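Long-range contacts in methionine import ATP-binding protein metN 2 (Enterococcus faecalis, PDB 2QSW), which is an ATP-binding subunit of a bacterial ABC importer, seen here through its small C-terminal domain of ACT-like fold: residues G23-L28 against Y70-G75; H31-K36 against K89-T94. All coordinates share one frame; numbering follows the deposited sequence.

Interaction 1 (G23-L28 against Y70-G75); sequences GKIVRL and YIQLLG
The side chain of Arg27 leaves its strand with CG anti to the backbone N (chi1 179°), while Tyr70 sets CG beside its backbone N, anti to the carbonyl carbon (chi1 -68°); the two side chains then run side by side in the same direction. They belong to neighbouring antiparallel strands of the ferredoxin-like βαββαβ fold shared by ACT and NIL domains. Arg27 CG lies over one face of the ring, 3.9 Å from the centroid of Tyr70, a CH-pi contact. Farther out, Arg27 CD passes Tyr70 OH at 3.4 Å, and the guanidinium stands 84° from the ring plane. One water lies in the plane of both groups, at their edges: it accepts from Arg27 NH1 at 3.1 Å and sits 2.6 Å from Tyr70 OH. The other terminal nitrogen, NH2, is gripped by Glu100 and the carbonyl of Asn99 of the second subunit, so the arginine joins the sheet to the dimer partner.

On the opposite face, turned to helix 77-89, Val26 and Ile71 form a hydrogen-bonded pair. Val26 CG2 presses on Ile71 CG1 at 3.4 Å, tighter than ordinary van der Waals contact. The Leu28 side chain crosses that of Ile71 at about a right angle, its CD1 packing on Ile71 CG1 at 3.7 Å. Four nearly straight backbone bonds, two in the Val26-Ile71 pair and two in Lys24-Leu73, hold the register; the shortest runs from Leu73 N to Lys24 O at 2.8 Å. Lys24 itself leads away to a salt bridge with Glu85 of the second subunit. Where the pairing ends, Gly23 CA comes 3.2 Å from Leu73 O in a C-H...O contact.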
loop_
_atom_site.group_PDB
_atom_site.type_symbol
_atom_site.label_atom_id
_atom_site.label_comp_id
_atom_site.label_asym_id
_atom_site.label_seq_id
_atom_site.Cartn_x
_atom_site.Cartn_y
_atom_site.Cartn_z
ATOM N N GLY A 23 8.200 10.410 6.283
ATOM C CA GLY A 23 7.721 9.037 6.453
ATOM C C GLY A 23 6.578 8.715 5.508
ATOM O O GLY A 23 6.522 9.215 4.358
ATOM N N LYS A 24 5.656 7.867 5.964
ATOM C CA LYS A 24 4.484 7.475 5.180
ATOM C C LYS A 24 3.267 7.599 6.045
ATOM O O LYS A 24 3.350 7.337 7.269
ATOM C CB LYS A 24 4.601 6.002 4.732
ATOM C CG LYS A 24 5.745 5.714 3.784
ATOM C CD LYS A 24 5.527 6.487 2.502
ATOM C CE LYS A 24 6.093 5.846 1.287
ATOM N NZ LYS A 24 5.580 6.582 0.078
ATOM N N ILE A 25 2.148 7.984 5.447
ATOM C CA ILE A 25 0.873 8.034 6.144
ATOM C C ILE A 25 0.015 6.870 5.666
ATOM O O ILE A 25 -0.168 6.686 4.467
ATOM C CB ILE A 25 0.160 9.358 5.977
ATOM C CG1 ILE A 25 1.082 10.497 6.463
ATOM C CG2 ILE A 25 -1.135 9.298 6.746
ATOM C CD1 ILE A 25 0.553 11.848 6.157
ATOM N N VAL A 26 -0.481 6.095 6.613
ATOM C CA VAL A 26 -1.219 4.877 6.320
ATOM C C VAL A 26 -2.561 4.895 7.018
ATOM O O VAL A 26 -2.688 5.454 8.123
ATOM C CB VAL A 26 -0.444 3.581 6.693
ATOM C CG1 VAL A 26 0.739 3.319 5.749
ATOM C CG2 VAL A 26 0.053 3.605 8.130
ATOM N N ARG A 27 -3.541 4.273 6.394
ATOM C CA ARG A 27 -4.848 4.054 6.988
ATOM C C ARG A 27 -4.929 2.596 7.398
ATOM O O ARG A 27 -4.680 1.725 6.584
ATOM C CB ARG A 27 -5.956 4.403 6.006
ATOM C CG ARG A 27 -7.370 4.185 6.540
ATOM C CD ARG A 27 -8.394 4.331 5.431
ATOM N NE ARG A 27 -8.258 3.175 4.536
ATOM C CZ ARG A 27 -8.396 3.171 3.204
ATOM N NH1 ARG A 27 -8.733 4.254 2.508
ATOM N NH2 ARG A 27 -8.219 2.022 2.556
ATOM N N LEU A 28 -5.258 2.356 8.675
ATOM C CA LEU A 28 -5.395 1.042 9.285
ATOM C C LEU A 28 -6.895 0.842 9.502
ATOM O O LEU A 28 -7.548 1.719 10.070
ATOM C CB LEU A 28 -4.699 0.985 10.661
ATOM C CG LEU A 28 -3.164 0.800 10.734
ATOM C CD1 LEU A 28 -2.376 1.959 10.076
ATOM C CD2 LEU A 28 -2.742 0.637 12.201
ATOM N N TYR A 70 -5.652 6.722 11.019
ATOM C CA TYR A 70 -4.650 7.239 10.085
ATOM C C TYR A 70 -3.412 7.629 10.919
ATOM O O TYR A 70 -3.497 8.396 11.895
ATOM C CB TYR A 70 -5.166 8.464 9.371
ATOM C CG TYR A 70 -6.290 8.209 8.417
ATOM C CD1 TYR A 70 -6.053 8.114 7.058
ATOM C CD2 TYR A 70 -7.600 8.084 8.870
ATOM C CE1 TYR A 70 -7.085 7.891 6.167
ATOM C CE2 TYR A 70 -8.655 7.875 7.991
ATOM C CZ TYR A 70 -8.376 7.783 6.634
ATOM O OH TYR A 70 -9.401 7.583 5.762
ATOM N N ILE A 71 -2.291 7.024 10.594
ATOM C CA ILE A 71 -1.069 7.233 11.314
ATOM C C ILE A 71 0.079 7.587 10.404
ATOM O O ILE A 71 0.133 7.154 9.235
ATOM C CB ILE A 71 -0.683 5.996 12.147
ATOM C CG1 ILE A 71 -0.316 4.768 11.337
ATOM C CG2 ILE A 71 -1.730 5.658 13.190
ATOM C CD1 ILE A 71 0.257 3.641 12.236
ATOM N N GLN A 72 0.969 8.412 10.906
ATOM C CA GLN A 72 2.251 8.656 10.263
ATOM C C GLN A 72 3.292 7.688 10.841
ATOM O O GLN A 72 3.475 7.633 12.055
ATOM C CB GLN A 72 2.721 10.096 10.439
ATOM C CG GLN A 72 4.049 10.377 9.788
ATOM C CD GLN A 72 4.580 11.751 10.177
ATOM O OE1 GLN A 72 4.497 12.135 11.358
ATOM N NE2 GLN A 72 5.162 12.485 9.209
ATOM N N LEU A 73 3.924 6.902 9.969
ATOM C CA LEU A 73 5.054 6.077 10.332
ATOM C C LEU A 73 6.345 6.772 9.953
ATOM O O LEU A 73 6.481 7.182 8.799
ATOM C CB LEU A 73 5.012 4.722 9.617
ATOM C CG LEU A 73 3.823 3.829 9.959
ATOM C CD1 LEU A 73 3.757 2.587 9.067
ATOM C CD2 LEU A 73 3.921 3.407 11.414
ATOM N N LEU A 74 7.288 6.866 10.889
ATOM C CA LEU A 74 8.627 7.366 10.627
ATOM C C LEU A 74 9.656 6.282 10.876
ATOM O O LEU A 74 9.516 5.453 11.772
ATOM C CB LEU A 74 8.957 8.556 11.513
ATOM C CG LEU A 74 8.057 9.760 11.340
ATOM C CD1 LEU A 74 8.423 10.759 12.419
ATOM C CD2 LEU A 74 8.190 10.439 9.982
ATOM N N GLY A 75 10.713 6.305 10.079
ATOM C CA GLY A 75 11.806 5.351 10.221
ATOM C C GLY A 75 12.438 5.122 8.859
ATOM O O GLY A 75 12.138 5.817 7.903
HETATM O O HOH W 1 -9.161 7.269 3.178
#

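Interaction 2 (H31-K36 against K89-T94); sequences HGEQAK and KLRVET. With ZN (zinc ion), chain B.
At the edge of the His31 imidazole, in its plane, lie Glu33 OE1 and Glu93 OE1, with the Glu93 carboxylate turned 73° from the ring. His31 ND1 and Glu93 OE1 come within 3.1 Å because they share a zinc ion. The guanidinium of Arg91, by contrast, is met over one face, where Glu33 O stands above its centre, 3.3 Å from Arg91 CZ. The approach is face-on, and the angle to Arg91 NE is too poor for a hydrogen bond.

Four ligands hold the zinc at 1.9 to 2.1 Å: His31 ND1, Glu33 OE2, Glu93 OE1 and a water. Glu33 gets there by placing CG between its backbone N and carbonyl carbon and bending again at chi2, which brings OE2 to the metal and OE1 near the backbone N of His31, where the bond is weak. The metal brings two carboxylates together, their planes 63° apart, and would be expected to offset their mutual repulsion.

Arg91, with positive phi, is the C-prime residue of the Schellman motif that ends helix 77-89, and the zinc-bound water lies 2.7 Å from Arg91 O, to which it probably donates. The preceding residue ties the loop directly: Ala35 N donates to Leu90 O at 2.9 Å with an N-H...O angle of 166°. Alongside it, Ala35 CB packs on Leu90 CD2 at 4.0 Å.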
loop_
_atom_site.group_PDB
_atom_site.type_symbol
_atom_site.label_atom_id
_atom_site.label_comp_id
_atom_site.label_asym_id
_atom_site.label_seq_id
_atom_site.Cartn_x
_atom_site.Cartn_y
_atom_site.Cartn_z
ATOM N N HIS A 31 -11.651 -4.567 11.981
ATOM C CA HIS A 31 -12.999 -5.149 11.856
ATOM C C HIS A 31 -13.295 -6.123 12.996
ATOM O O HIS A 31 -14.348 -6.763 13.001
ATOM C CB HIS A 31 -13.151 -5.888 10.523
ATOM C CG HIS A 31 -12.824 -5.058 9.322
ATOM N ND1 HIS A 31 -11.556 -5.008 8.728
ATOM C CD2 HIS A 31 -13.629 -4.253 8.593
ATOM C CE1 HIS A 31 -11.622 -4.193 7.689
ATOM N NE2 HIS A 31 -12.862 -3.717 7.585
ATOM N N GLY A 32 -12.396 -6.235 13.957
ATOM C CA GLY A 32 -12.520 -7.157 15.087
ATOM C C GLY A 32 -11.812 -8.466 14.892
ATOM O O GLY A 32 -11.728 -9.261 15.842
ATOM N N GLU A 33 -11.321 -8.705 13.660
ATOM C CA GLU A 33 -10.558 -9.899 13.372
ATOM C C GLU A 33 -9.048 -9.763 13.589
ATOM O O GLU A 33 -8.303 -10.751 13.529
ATOM C CB GLU A 33 -10.838 -10.391 11.946
ATOM C CG GLU A 33 -9.996 -9.807 10.824
ATOM C CD GLU A 33 -10.247 -8.338 10.440
ATOM O OE1 GLU A 33 -10.759 -7.515 11.255
ATOM O OE2 GLU A 33 -9.853 -7.931 9.303
ATOM N N GLN A 34 -8.608 -8.537 13.859
ATOM C CA GLN A 34 -7.175 -8.276 14.043
ATOM C C GLN A 34 -6.561 -9.088 15.174
ATOM O O GLN A 34 -7.245 -9.494 16.127
ATOM C CB GLN A 34 -6.925 -6.785 14.282
ATOM C CG GLN A 34 -7.575 -6.273 15.568
ATOM C CD GLN A 34 -8.993 -5.672 15.354
ATOM O OE1 GLN A 34 -9.620 -5.858 14.322
ATOM N NE2 GLN A 34 -9.484 -4.934 16.378
ATOM N N ALA A 35 -5.252 -9.297 15.076
ATOM C CA ALA A 35 -4.489 -10.001 16.076
ATOM C C ALA A 35 -4.774 -9.423 17.468
ATOM O O ALA A 35 -4.850 -8.192 17.646
ATOM C CB ALA A 35 -2.972 -9.911 15.761
ATOM N N LYS A 36 -4.921 -10.307 18.444
ATOM C CA LYS A 36 -5.206 -9.907 19.839
ATOM C C LYS A 36 -3.894 -9.700 20.571
ATOM O O LYS A 36 -3.433 -10.514 21.387
ATOM C CB LYS A 36 -6.104 -10.932 20.479
ATOM C CG LYS A 36 -7.482 -10.849 19.896
ATOM C CD LYS A 36 -8.360 -12.034 20.390
ATOM C CE LYS A 36 -9.606 -12.230 19.517
ATOM N NZ LYS A 36 -10.494 -11.047 19.500
ATOM N N LYS A 89 -0.438 -8.621 7.876
ATOM C CA LYS A 89 -0.316 -10.027 8.304
ATOM C C LYS A 89 -0.961 -10.268 9.669
ATOM O O LYS A 89 -1.481 -11.356 9.947
ATOM C CB LYS A 89 1.148 -10.463 8.298
ATOM C CG LYS A 89 1.718 -10.543 6.848
ATOM C CD LYS A 89 3.223 -10.924 6.802
ATOM C CE LYS A 89 4.128 -9.793 7.326
ATOM N NZ LYS A 89 5.545 -10.054 7.142
ATOM N N LEU A 90 -0.922 -9.241 10.517
ATOM C CA LEU A 90 -1.632 -9.213 11.798
ATOM C C LEU A 90 -3.142 -8.924 11.625
ATOM O O LEU A 90 -3.833 -8.745 12.629
ATOM C CB LEU A 90 -0.996 -8.190 12.744
ATOM C CG LEU A 90 0.460 -8.536 13.143
ATOM C CD1 LEU A 90 1.032 -7.338 13.937
ATOM C CD2 LEU A 90 0.535 -9.871 13.918
ATOM N N ARG A 91 -3.658 -8.925 10.390
ATOM C CA ARG A 91 -5.092 -8.814 10.067
ATOM C C ARG A 91 -5.622 -7.414 10.331
ATOM O O ARG A 91 -6.794 -7.207 10.659
ATOM C CB ARG A 91 -5.895 -9.948 10.721
ATOM C CG ARG A 91 -5.302 -11.356 10.401
ATOM C CD ARG A 91 -5.779 -12.517 11.271
ATOM N NE ARG A 91 -7.203 -12.758 11.047
ATOM C CZ ARG A 91 -7.977 -13.564 11.776
ATOM N NH1 ARG A 91 -7.499 -14.206 12.822
ATOM N NH2 ARG A 91 -9.274 -13.666 11.470
ATOM N N VAL A 92 -4.739 -6.429 10.133
ATOM C CA VAL A 92 -5.089 -5.046 10.086
ATOM C C VAL A 92 -4.852 -4.557 8.641
ATOM O O VAL A 92 -3.710 -4.327 8.227
ATOM C CB VAL A 92 -4.219 -4.180 11.100
ATOM C CG1 VAL A 92 -4.580 -2.723 10.943
ATOM C CG2 VAL A 92 -4.374 -4.656 12.537
ATOM N N GLU A 93 -5.924 -4.384 7.894
ATOM C CA GLU A 93 -5.820 -3.896 6.507
ATOM C C GLU A 93 -5.218 -2.489 6.518
ATOM O O GLU A 93 -5.643 -1.623 7.270
ATOM C CB GLU A 93 -7.155 -3.862 5.821
ATOM C CG GLU A 93 -7.773 -5.220 5.554
ATOM C CD GLU A 93 -8.750 -5.691 6.632
ATOM O OE1 GLU A 93 -8.635 -5.232 7.797
ATOM O OE2 GLU A 93 -9.639 -6.492 6.309
ATOM N N THR A 94 -4.189 -2.277 5.709
ATOM C CA THR A 94 -3.386 -1.073 5.782
ATOM C C THR A 94 -3.063 -0.629 4.373
ATOM O O THR A 94 -2.686 -1.431 3.526
ATOM C CB THR A 94 -2.103 -1.351 6.581
ATOM O OG1 THR A 94 -2.429 -1.853 7.893
ATOM C CG2 THR A 94 -1.266 -0.072 6.741
HETATM ZN ZN ZN B . -9.934 -6.008 9.059
HETATM O O HOH W 2 -8.775 -5.369 10.716
#

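In the fold
The centres of the two interactions lie about 16 Å apart, and their segments alternate along the chain: 23-28, 31-36, 70-75, 89-94. Strand 24-31 connects them. Within the sheet it lies between 64-74, its partner in interaction 1, and strand 93-96, outermost within this chain, which interaction 2 reaches through segment 89-94. Interaction 1 is buried, whereas interaction 2 sits near the surface, where the loop after strand 24-31 meets the end of helix 77-89. They touch through packing of Leu28 CB on Val92 CG1 and of Val26 CB on Thr94 CG2. Both also reach the second subunit, so the buried sheet, one of the zinc sites and the contact with the second subunit adjoin within one small domain.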